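Local coordinates for protein acetylornithine aminotransferase (Aquifex aeolicus, PDB 2EH6) that transfers an amino group from N(2)-acetyl-L-ornithine to 2-oxoglutarate with pyridoxal 5'-phosphate as cofactor, as a homodimer in arginine biosynthesis, at residues 110-115 with 259-264; 193-198 with 228-233; 216-221 with 286-291; 299-304 with 359-364. All blocks are in the same frame, centred on the assembly; numbering follows the deposited sequence.

In the fold
Contact 1 lies at the periphery, within reach of the second subunit. It closes a long loop of chain with contact 2 nested inside it, while contact 3 interleaves with both; contact 4 follows in series. Contacts 2 and 3 use the chain between strands 208-212 and 236-239 of one seven-stranded sheet, just after the cofactor-binding residues 212-215, and touch through a probable hydrogen bond from His-229 NE2 to Thr-221 O, 3.1 Å. Contacts 3 and 4, with centres about 16 Å apart, share helix 275-308, which packs on the turn at 216-221 in one and on the C-terminal helix 361-374 in the other. Contacts 1 and 4 lie farthest apart, about 45 Å between centres.

Contact 1: 110-115 with 259-264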
# COMPACT_ATOMS: atom_id res chain seq x y z
N TRP A 110 20.48 -8.87 10.24
CA TRP A 110 21.86 -9.35 10.15
C TRP A 110 22.88 -8.23 10.26
O TRP A 110 23.99 -8.46 10.74
CB TRP A 110 22.05 -10.13 8.85
CG TRP A 110 21.29 -11.42 8.82
CD1 TRP A 110 20.29 -11.77 7.95
CD2 TRP A 110 21.44 -12.53 9.71
NE1 TRP A 110 19.82 -13.02 8.25
CE2 TRP A 110 20.50 -13.52 9.32
CE3 TRP A 110 22.28 -12.79 10.81
CZ2 TRP A 110 20.38 -14.74 9.99
CZ3 TRP A 110 22.16 -14.02 11.47
CH2 TRP A 110 21.22 -14.97 11.05
N ARG A 111 22.52 -7.04 9.82
CA ARG A 111 23.41 -5.89 9.91
C ARG A 111 23.59 -5.51 11.38
O ARG A 111 24.70 -5.17 11.81
CB ARG A 111 22.86 -4.69 9.14
CG ARG A 111 23.03 -4.80 7.63
CD ARG A 111 24.46 -4.48 7.21
NE ARG A 111 24.75 -3.05 7.27
CZ ARG A 111 24.38 -2.17 6.34
NH1 ARG A 111 23.70 -2.57 5.27
NH2 ARG A 111 24.69 -0.88 6.47
N ASP A 112 22.51 -5.56 12.14
CA ASP A 112 22.60 -5.24 13.57
C ASP A 112 23.50 -6.23 14.31
O ASP A 112 24.08 -5.94 15.35
CB ASP A 112 21.19 -5.30 14.17
CG ASP A 112 20.33 -4.17 13.62
OD1 ASP A 112 20.88 -3.10 13.37
OD2 ASP A 112 19.12 -4.36 13.49
N LYS A 113 23.57 -7.46 13.75
CA LYS A 113 24.35 -8.51 14.40
C LYS A 113 25.80 -8.54 13.92
O LYS A 113 26.59 -9.40 14.29
CB LYS A 113 23.69 -9.85 14.07
CG LYS A 113 22.36 -10.04 14.82
CD LYS A 113 22.04 -11.52 15.05
CE LYS A 113 20.83 -11.71 15.97
NZ LYS A 113 21.00 -10.90 17.17
N GLY A 114 26.13 -7.59 13.03
CA GLY A 114 27.52 -7.47 12.57
C GLY A 114 27.83 -8.40 11.39
O GLY A 114 28.97 -8.58 10.99
N LYS A 115 26.77 -9.01 10.82
CA LYS A 115 27.00 -9.99 9.77
C LYS A 115 26.65 -9.47 8.37
O LYS A 115 25.87 -8.54 8.21
CB LYS A 115 26.17 -11.24 10.09
CG LYS A 115 26.62 -11.90 11.39
CD LYS A 115 25.91 -13.23 11.65
CE LYS A 115 26.36 -13.90 12.95
NZ LYS A 115 25.62 -15.14 13.16
N ALA A 259 12.24 -8.88 15.31
CA ALA A 259 11.48 -7.64 15.39
C ALA A 259 12.27 -6.49 16.00
O ALA A 259 12.03 -5.32 15.69
CB ALA A 259 10.20 -7.86 16.18
N GLN A 260 13.22 -6.83 16.86
CA GLN A 260 14.05 -5.82 17.52
C GLN A 260 14.72 -4.88 16.54
O GLN A 260 14.87 -3.69 16.83
CB GLN A 260 15.13 -6.49 18.38
CG GLN A 260 14.60 -7.38 19.51
CD GLN A 260 13.73 -6.62 20.49
OE1 GLN A 260 14.18 -5.65 21.11
NE2 GLN A 260 12.48 -7.06 20.65
N SER A 261 15.11 -5.40 15.39
CA SER A 261 15.80 -4.61 14.37
C SER A 261 15.02 -3.46 13.76
O SER A 261 15.61 -2.56 13.16
CB SER A 261 16.32 -5.52 13.26
OG SER A 261 17.38 -6.33 13.73
N PHE A 262 13.70 -3.47 13.89
CA PHE A 262 12.94 -2.35 13.35
C PHE A 262 12.94 -1.29 14.45
O PHE A 262 12.03 -1.21 15.26
CB PHE A 262 11.51 -2.78 13.00
CG PHE A 262 11.26 -2.85 11.51
CD1 PHE A 262 12.31 -2.89 10.60
CD2 PHE A 262 9.95 -2.92 11.02
CE1 PHE A 262 12.08 -2.98 9.23
CE2 PHE A 262 9.71 -3.02 9.65
CZ PHE A 262 10.77 -3.05 8.75
N THR A 263 14.01 -0.50 14.45
CA THR A 263 14.21 0.56 15.42
C THR A 263 13.57 1.86 14.95
O THR A 263 13.20 1.99 13.78
CB THR A 263 15.72 0.78 15.66
OG1 THR A 263 16.37 1.02 14.40
CG2 THR A 263 16.34 -0.44 16.32
N PRO A 264 13.43 2.84 15.86
CA PRO A 264 12.83 4.13 15.53
C PRO A 264 13.38 4.80 14.28
O PRO A 264 14.59 5.05 14.18
CB PRO A 264 13.07 4.95 16.79
CG PRO A 264 12.95 3.92 17.87
CD PRO A 264 13.75 2.76 17.30
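Asp-112 and Ser-261 face each other with their CB atoms both directed at the opposite segment, and a single polar bond joins them. The serine hydroxyl is the donor: OG lies 2.6 Å from Asp-112 OD2 and meets the lone pair of that oxygen turned away from OD1, the anti one. The bond is sharply bent at the serine, CB-OG-OD2 about 92°, which brings Ser-261 CB itself to 3.0 Å from Asp-112 OD2. The aspartate has CG beside its backbone N (chi1 -68°), which swings the carboxylate out from the last turn of helix 95-112 toward the loop. That helix ends here in a Schellman motif, with Gly-114 at positive phi and two bonds back: Lys-115 N to Trp-110 O, 2.8 Å, and Gly-114 N to Arg-111 O, 3.1 Å. Ser-261 is inside a type I turn from Ala-259 to Phe-262, closed by Phe-262 N to Ala-259 O, 3.1 Å. Lys-108, one turn back on the helix, forms a salt bridge with Asp-112 OD2 and a hydrogen bond with Ser-261 O. Both segments also reach the second subunit: Arg-111 in a salt bridge with its Glu-148, Phe-262 in packing on its Met-4. One carboxylate oxygen thus takes both a hydroxyl and an ammonium group, which would probably keep Asp-112 ionised; between 110-115 and 259-264 the link is purely polar.

Contact 2: 193-198 with 228-233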
# COMPACT_ATOMS: atom_id res chain seq x y z
N ASP A 193 7.51 -32.96 3.52
CA ASP A 193 8.90 -33.36 3.56
C ASP A 193 9.79 -32.18 3.21
O ASP A 193 10.75 -31.88 3.92
CB ASP A 193 9.15 -34.50 2.57
CG ASP A 193 10.60 -34.95 2.56
OD1 ASP A 193 11.13 -35.29 3.64
OD2 ASP A 193 11.22 -34.95 1.47
N PHE A 194 9.46 -31.50 2.12
CA PHE A 194 10.22 -30.35 1.66
C PHE A 194 10.27 -29.24 2.72
O PHE A 194 11.34 -28.71 3.02
CB PHE A 194 9.63 -29.79 0.37
CG PHE A 194 10.36 -28.59 -0.17
CD1 PHE A 194 11.66 -28.70 -0.63
CD2 PHE A 194 9.75 -27.34 -0.19
CE1 PHE A 194 12.35 -27.59 -1.12
CE2 PHE A 194 10.42 -26.22 -0.68
CZ PHE A 194 11.72 -26.35 -1.14
N LEU A 195 9.11 -28.89 3.27
CA LEU A 195 9.04 -27.84 4.28
C LEU A 195 9.84 -28.22 5.52
O LEU A 195 10.42 -27.35 6.19
CB LEU A 195 7.59 -27.55 4.65
CG LEU A 195 6.73 -26.95 3.53
CD1 LEU A 195 5.32 -26.72 4.03
CD2 LEU A 195 7.35 -25.63 3.05
N SER A 196 9.85 -29.51 5.84
CA SER A 196 10.58 -30.01 7.00
C SER A 196 12.07 -29.75 6.79
O SER A 196 12.74 -29.17 7.65
CB SER A 196 10.34 -31.50 7.17
OG SER A 196 11.21 -32.05 8.15
N LYS A 197 12.58 -30.18 5.65
CA LYS A 197 13.99 -30.01 5.32
C LYS A 197 14.35 -28.53 5.22
O LYS A 197 15.43 -28.12 5.66
CB LYS A 197 14.32 -30.71 4.01
CG LYS A 197 14.20 -32.22 4.07
CD LYS A 197 14.51 -32.84 2.71
CE LYS A 197 14.35 -34.36 2.73
NZ LYS A 197 14.56 -34.93 1.37
N LEU A 198 13.45 -27.74 4.64
CA LEU A 198 13.70 -26.31 4.50
C LEU A 198 13.83 -25.69 5.88
O LEU A 198 14.69 -24.84 6.11
CB LEU A 198 12.56 -25.64 3.72
CG LEU A 198 12.79 -24.21 3.23
CD1 LEU A 198 14.00 -24.18 2.30
CD2 LEU A 198 11.56 -23.70 2.49
N GLN A 228 0.97 -23.59 10.02
CA GLN A 228 0.63 -24.43 11.16
C GLN A 228 0.31 -25.87 10.75
O GLN A 228 0.35 -26.78 11.57
CB GLN A 228 -0.55 -23.82 11.92
CG GLN A 228 -0.29 -22.40 12.39
CD GLN A 228 -1.51 -21.77 13.04
OE1 GLN A 228 -2.61 -21.83 12.50
NE2 GLN A 228 -1.31 -21.14 14.19
N HIS A 229 -0.01 -26.07 9.47
CA HIS A 229 -0.31 -27.41 8.98
C HIS A 229 0.95 -28.28 9.06
O HIS A 229 0.86 -29.51 9.10
CB HIS A 229 -0.78 -27.36 7.52
CG HIS A 229 -2.20 -26.93 7.35
ND1 HIS A 229 -3.27 -27.71 7.76
CD2 HIS A 229 -2.74 -25.83 6.77
CE1 HIS A 229 -4.40 -27.11 7.43
NE2 HIS A 229 -4.11 -25.97 6.83
N PHE A 230 2.11 -27.64 9.07
CA PHE A 230 3.38 -28.36 9.10
C PHE A 230 4.21 -28.04 10.34
O PHE A 230 5.40 -28.32 10.38
CB PHE A 230 4.17 -28.02 7.84
CG PHE A 230 3.40 -28.20 6.57
CD1 PHE A 230 3.32 -29.44 5.96
CD2 PHE A 230 2.72 -27.12 6.01
CE1 PHE A 230 2.57 -29.62 4.79
CE2 PHE A 230 1.97 -27.29 4.84
CZ PHE A 230 1.90 -28.54 4.23
N ASN A 231 3.57 -27.45 11.35
CA ASN A 231 4.26 -27.09 12.58
C ASN A 231 5.57 -26.36 12.31
O ASN A 231 6.58 -26.61 12.97
CB ASN A 231 4.53 -28.35 13.42
CG ASN A 231 3.25 -29.01 13.90
OD1 ASN A 231 2.44 -28.39 14.59
ND2 ASN A 231 3.06 -30.27 13.53
N LEU A 232 5.55 -25.45 11.34
CA LEU A 232 6.74 -24.68 11.01
C LEU A 232 6.97 -23.59 12.04
O LEU A 232 6.07 -23.26 12.81
CB LEU A 232 6.59 -24.05 9.62
CG LEU A 232 6.51 -25.05 8.46
CD1 LEU A 232 6.06 -24.34 7.20
CD2 LEU A 232 7.87 -25.70 8.27
N LYS A 233 8.17 -23.03 12.06
CA LYS A 233 8.51 -21.98 13.01
C LYS A 233 9.19 -20.82 12.28
O LYS A 233 10.38 -20.56 12.47
CB LYS A 233 9.44 -22.53 14.10
CG LYS A 233 8.80 -23.63 14.93
CD LYS A 233 9.80 -24.22 15.92
CE LYS A 233 9.13 -25.26 16.81
NZ LYS A 233 8.48 -26.33 16.00
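Leu-195, which meets both Phe-230 and Leu-232, sits in a helical turn whose shortest backbone bond runs from Leu-198 N to Phe-194 O, 2.8 Å. Across the contact itself the meeting is apolar. CD1 of Leu-195 stands over one face of the Phe-230 ring, 3.4 Å from its centroid and 17° off the normal, displaced toward the rim; its closest ring atom is Phe-230 CD2 at 3.3 Å, a tight CH-pi approach. With chi2 at 179°, Leu-195 CD1 continues the line of the side chain away from the helix, which carries the methyl to the ring. Leu-232 fits alongside: its CD1 is 4.0 Å from Leu-195 CD1, and its CD2 rests 3.7 Å from Leu-195 O. Helix 192-205 also leans on strand 173-178, where Ile-178 touches Leu-195, while Phe-230 reaches Val-180 and Arg-317. The contact joins this helix, the crossover between parallel neighbours 173-178 and 208-212 in a beta-alpha-beta unit, to the chain leading into strand 236-239, some 13 Å from the pyridoxal phosphate as measured from the side chain of Leu-195. Between the two segments the cohesion is dispersion and CH-pi, so it rests on shape and close fit.

Contact 3: 216-221 with 286-291; sequences TGIGRT and DEVEKL
The flat group between Ile-218 and Val-288 is the peptide unit that joins Ile-218 to Gly-219. CG1 of Val-288 lies over one of its faces, shifted toward the oxygen, so that it is 3.5 Å from Ile-218 O and 3.8 Å from Ile-218 C. The valine has CG1 opposite its backbone N (chi1 166°), and its other methyl, CG2, meets Ile-218 CG2 at 4.1 Å, the two side chains crossing at about a right angle. Gly-219 approaches too, its CA 3.9 Å from Val-288 CG1. A side chain there would run into that methyl, and phi is positive besides: Ile-218 and Gly-219 are the middle residues of a type I' turn from Gly-217 to Arg-220. With an alanine in place of Val-288, the peptide face and the Ile-218 methyl would probably lose their cover, and a gap would be likely to open between turn and helix. The side chain of Ile-218 is about 7 Å from that of Lys-241, the cofactor-attachment lysine, unattached in this structure, which places the contact close to the cofactor site. The turn follows strand 208-212; Arg-220 NH1 is hydrogen-bonded to the backbone oxygens of Leu-319 and Pro-355, and its side chain touches Met-320, while Glu-287, on helix 275-308, makes a salt bridge with Lys-48. The turn is thus set between that long helix and the sheet that holds strand 320-324.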
# COMPACT_ATOMS: atom_id res chain seq x y z
N THR A 216 -2.45 -17.29 1.78
CA THR A 216 -2.83 -18.43 2.61
C THR A 216 -3.26 -18.08 4.03
O THR A 216 -3.90 -18.88 4.71
CB THR A 216 -1.66 -19.44 2.77
OG1 THR A 216 -0.57 -18.79 3.43
CG2 THR A 216 -1.21 -19.96 1.41
N GLY A 217 -2.90 -16.89 4.48
CA GLY A 217 -3.23 -16.49 5.84
C GLY A 217 -4.66 -16.19 6.21
O GLY A 217 -5.55 -16.06 5.36
N ILE A 218 -4.87 -16.10 7.52
CA ILE A 218 -6.16 -15.79 8.12
C ILE A 218 -7.27 -16.78 7.78
O ILE A 218 -8.34 -16.39 7.29
CB ILE A 218 -6.59 -14.35 7.75
CG1 ILE A 218 -5.38 -13.40 7.79
CG2 ILE A 218 -7.64 -13.84 8.73
CD1 ILE A 218 -4.64 -13.34 9.14
N GLY A 219 -7.01 -18.06 8.04
CA GLY A 219 -7.98 -19.12 7.83
C GLY A 219 -8.22 -19.72 6.46
O GLY A 219 -8.89 -20.76 6.35
N ARG A 220 -7.70 -19.10 5.41
CA ARG A 220 -7.91 -19.58 4.05
C ARG A 220 -7.70 -21.09 3.84
O ARG A 220 -8.45 -21.71 3.08
CB ARG A 220 -7.02 -18.80 3.08
CG ARG A 220 -7.02 -19.31 1.64
CD ARG A 220 -8.43 -19.38 1.04
NE ARG A 220 -9.11 -18.09 1.01
CZ ARG A 220 -10.35 -17.92 0.57
NH1 ARG A 220 -11.04 -18.96 0.13
NH2 ARG A 220 -10.92 -16.73 0.60
N THR A 221 -6.71 -21.68 4.50
CA THR A 221 -6.45 -23.11 4.31
C THR A 221 -6.99 -24.04 5.41
O THR A 221 -6.71 -25.24 5.39
CB THR A 221 -4.93 -23.38 4.16
OG1 THR A 221 -4.28 -23.17 5.41
CG2 THR A 221 -4.33 -22.46 3.11
N ASP A 286 -11.59 -12.29 14.79
CA ASP A 286 -12.47 -12.94 15.74
C ASP A 286 -13.43 -13.89 15.04
O ASP A 286 -13.64 -15.03 15.48
CB ASP A 286 -13.29 -11.92 16.54
CG ASP A 286 -12.44 -11.14 17.53
OD1 ASP A 286 -11.34 -11.62 17.86
OD2 ASP A 286 -12.89 -10.07 17.98
N GLU A 287 -14.02 -13.44 13.93
CA GLU A 287 -14.96 -14.27 13.19
C GLU A 287 -14.30 -15.47 12.53
O GLU A 287 -14.84 -16.57 12.55
CB GLU A 287 -15.68 -13.43 12.13
CG GLU A 287 -16.54 -12.32 12.71
CD GLU A 287 -17.61 -12.86 13.63
OE1 GLU A 287 -18.45 -13.65 13.16
OE2 GLU A 287 -17.62 -12.49 14.82
N VAL A 288 -13.12 -15.25 11.95
CA VAL A 288 -12.41 -16.32 11.26
C VAL A 288 -11.99 -17.47 12.18
O VAL A 288 -12.11 -18.63 11.80
CB VAL A 288 -11.15 -15.77 10.55
CG1 VAL A 288 -10.22 -16.91 10.15
CG2 VAL A 288 -11.56 -14.98 9.31
N GLU A 289 -11.51 -17.16 13.37
CA GLU A 289 -11.10 -18.25 14.25
C GLU A 289 -12.29 -19.14 14.61
O GLU A 289 -12.12 -20.32 14.88
CB GLU A 289 -10.41 -17.70 15.51
CG GLU A 289 -11.17 -16.64 16.25
CD GLU A 289 -10.32 -15.99 17.32
OE1 GLU A 289 -9.21 -15.52 16.99
OE2 GLU A 289 -10.75 -15.96 18.49
N LYS A 290 -13.49 -18.57 14.60
CA LYS A 290 -14.70 -19.34 14.90
C LYS A 290 -15.11 -20.18 13.69
O LYS A 290 -15.82 -21.18 13.83
CB LYS A 290 -15.86 -18.40 15.25
CG LYS A 290 -15.64 -17.52 16.47
CD LYS A 290 -16.83 -16.59 16.66
CE LYS A 290 -16.56 -15.55 17.74
NZ LYS A 290 -17.71 -14.61 17.88
N LEU A 291 -14.65 -19.77 12.51
CA LEU A 291 -14.97 -20.45 11.26
C LEU A 291 -14.00 -21.56 10.85
O LEU A 291 -14.31 -22.36 9.97
CB LEU A 291 -15.04 -19.43 10.12
CG LEU A 291 -16.22 -18.46 10.09
CD1 LEU A 291 -15.93 -17.33 9.11
CD2 LEU A 291 -17.49 -19.21 9.68

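Contact 4: 299-304 with 359-364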
# COMPACT_ATOMS: atom_id res chain seq x y z
N GLY A 299 -14.41 -27.18 3.16
CA GLY A 299 -13.27 -27.25 2.26
C GLY A 299 -13.00 -28.66 1.77
O GLY A 299 -12.75 -28.87 0.58
N ASN A 300 -13.03 -29.63 2.68
CA ASN A 300 -12.79 -31.02 2.31
C ASN A 300 -13.93 -31.51 1.42
O ASN A 300 -13.71 -32.26 0.46
CB ASN A 300 -12.69 -31.91 3.55
CG ASN A 300 -11.52 -31.53 4.43
OD1 ASN A 300 -10.43 -31.23 3.94
ND2 ASN A 300 -11.73 -31.53 5.74
N TYR A 301 -15.14 -31.08 1.74
CA TYR A 301 -16.33 -31.44 0.96
C TYR A 301 -16.12 -30.99 -0.48
O TYR A 301 -16.25 -31.77 -1.42
CB TYR A 301 -17.55 -30.74 1.55
CG TYR A 301 -18.85 -31.04 0.83
CD1 TYR A 301 -19.50 -32.27 1.00
CD2 TYR A 301 -19.45 -30.09 0.01
CE1 TYR A 301 -20.71 -32.53 0.36
CE2 TYR A 301 -20.66 -30.35 -0.64
CZ TYR A 301 -21.28 -31.57 -0.45
OH TYR A 301 -22.48 -31.84 -1.08
N PHE A 302 -15.79 -29.71 -0.63
CA PHE A 302 -15.56 -29.11 -1.94
C PHE A 302 -14.46 -29.83 -2.71
O PHE A 302 -14.62 -30.16 -3.89
CB PHE A 302 -15.22 -27.62 -1.75
CG PHE A 302 -15.08 -26.83 -3.03
CD1 PHE A 302 -15.64 -27.28 -4.22
CD2 PHE A 302 -14.42 -25.61 -3.03
CE1 PHE A 302 -15.55 -26.51 -5.39
CE2 PHE A 302 -14.32 -24.84 -4.19
CZ PHE A 302 -14.89 -25.29 -5.37
N LYS A 303 -13.33 -30.08 -2.06
CA LYS A 303 -12.22 -30.76 -2.72
C LYS A 303 -12.66 -32.13 -3.25
O LYS A 303 -12.34 -32.49 -4.39
CB LYS A 303 -11.04 -30.93 -1.75
CG LYS A 303 -9.75 -31.38 -2.42
CD LYS A 303 -8.57 -31.34 -1.45
CE LYS A 303 -7.27 -31.70 -2.14
NZ LYS A 303 -6.10 -31.65 -1.21
N GLU A 304 -13.40 -32.88 -2.45
CA GLU A 304 -13.87 -34.19 -2.88
C GLU A 304 -14.80 -34.11 -4.09
O GLU A 304 -14.70 -34.93 -5.01
CB GLU A 304 -14.57 -34.91 -1.73
CG GLU A 304 -13.62 -35.36 -0.63
CD GLU A 304 -12.43 -36.13 -1.18
OE1 GLU A 304 -12.64 -37.18 -1.84
OE2 GLU A 304 -11.28 -35.69 -0.96
N ILE A 359 -18.68 -19.65 3.18
CA ILE A 359 -19.35 -20.50 2.20
C ILE A 359 -19.89 -21.79 2.84
O ILE A 359 -19.27 -22.35 3.75
CB ILE A 359 -18.38 -20.84 1.04
CG1 ILE A 359 -19.17 -21.33 -0.17
CG2 ILE A 359 -17.37 -21.88 1.50
CD1 ILE A 359 -19.84 -20.22 -0.95
N GLN A 360 -21.05 -22.25 2.38
CA GLN A 360 -21.67 -23.46 2.92
C GLN A 360 -21.81 -24.55 1.86
O GLN A 360 -21.77 -24.28 0.66
CB GLN A 360 -23.03 -23.13 3.51
CG GLN A 360 -22.96 -22.23 4.74
CD GLN A 360 -24.33 -21.90 5.30
OE1 GLN A 360 -25.08 -22.79 5.71
NE2 GLN A 360 -24.66 -20.61 5.32
N LYS A 361 -22.00 -25.79 2.31
CA LYS A 361 -22.13 -26.93 1.40
C LYS A 361 -23.15 -26.74 0.29
O LYS A 361 -22.89 -27.10 -0.86
CB LYS A 361 -22.46 -28.20 2.19
CG LYS A 361 -21.30 -28.69 3.04
CD LYS A 361 -21.59 -30.03 3.68
CE LYS A 361 -20.38 -30.53 4.46
NZ LYS A 361 -20.61 -31.87 5.05
N GLU A 362 -24.31 -26.17 0.63
CA GLU A 362 -25.35 -25.93 -0.36
C GLU A 362 -24.80 -25.07 -1.49
O GLU A 362 -25.13 -25.28 -2.65
CB GLU A 362 -26.54 -25.22 0.30
CG GLU A 362 -27.67 -24.89 -0.65
CD GLU A 362 -28.70 -23.97 -0.03
OE1 GLU A 362 -28.37 -22.79 0.23
OE2 GLU A 362 -29.85 -24.42 0.20
N HIS A 363 -23.97 -24.09 -1.13
CA HIS A 363 -23.35 -23.19 -2.11
C HIS A 363 -22.33 -23.94 -2.94
O HIS A 363 -22.22 -23.74 -4.15
CB HIS A 363 -22.67 -22.03 -1.38
CG HIS A 363 -23.62 -21.15 -0.62
ND1 HIS A 363 -23.23 -20.43 0.49
CD2 HIS A 363 -24.92 -20.85 -0.83
CE1 HIS A 363 -24.26 -19.72 0.93
NE2 HIS A 363 -25.29 -19.96 0.14
N ILE A 364 -21.56 -24.81 -2.28
CA ILE A 364 -20.56 -25.61 -2.97
C ILE A 364 -21.23 -26.44 -4.05
O ILE A 364 -20.75 -26.52 -5.18
CB ILE A 364 -19.83 -26.56 -1.98
CG1 ILE A 364 -19.05 -25.74 -0.94
CG2 ILE A 364 -18.89 -27.48 -2.74
CD1 ILE A 364 -17.99 -24.81 -1.52
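Tyr-301 and Phe-302 both extend CG opposite the backbone N, at chi1 -180° and -175°, and from adjacent positions on helix 275-308 their rings meet Lys-361 and Ile-364 of helix 361-374. The lysine chain is extended beyond CG and is laid over one face of the Tyr-301 ring: CD stands 4.0 Å from the ring centroid, only 9° off the normal, and CG is 3.8 Å from Tyr-301 CD2. Ile-364 lies in the angle between the two aromatics. Its CG2 touches Phe-302 CD1 at 3.6 Å and Tyr-301 CD2 at 3.8 Å, while its CD1 rests over the face of the Phe-302 ring, 4.2 Å from the centroid. The packing joins two helices of the C-terminal part of this class-III aminotransferase, near the sheet that contains strands 320-324 and 350-353; Leu-321 and Phe-353 of those strands touch Phe-302, as does Phe-33. Gln-360 occupies the N-cap position of the second helix, and its O accepts the backbone N of Ile-364 at 3.0 Å. The phenol OH of Tyr-301 reaches Asp-365 OD1 in a hydrogen bond, so the ring is held at its far end as well as over its face. A leucine in place of Tyr-301 would probably strip the Lys-361 methylenes of their flat support and leave Asp-365 without this phenol partner. Lys-361 NZ points on toward Glu-297, with which it forms a long, weak ion pair.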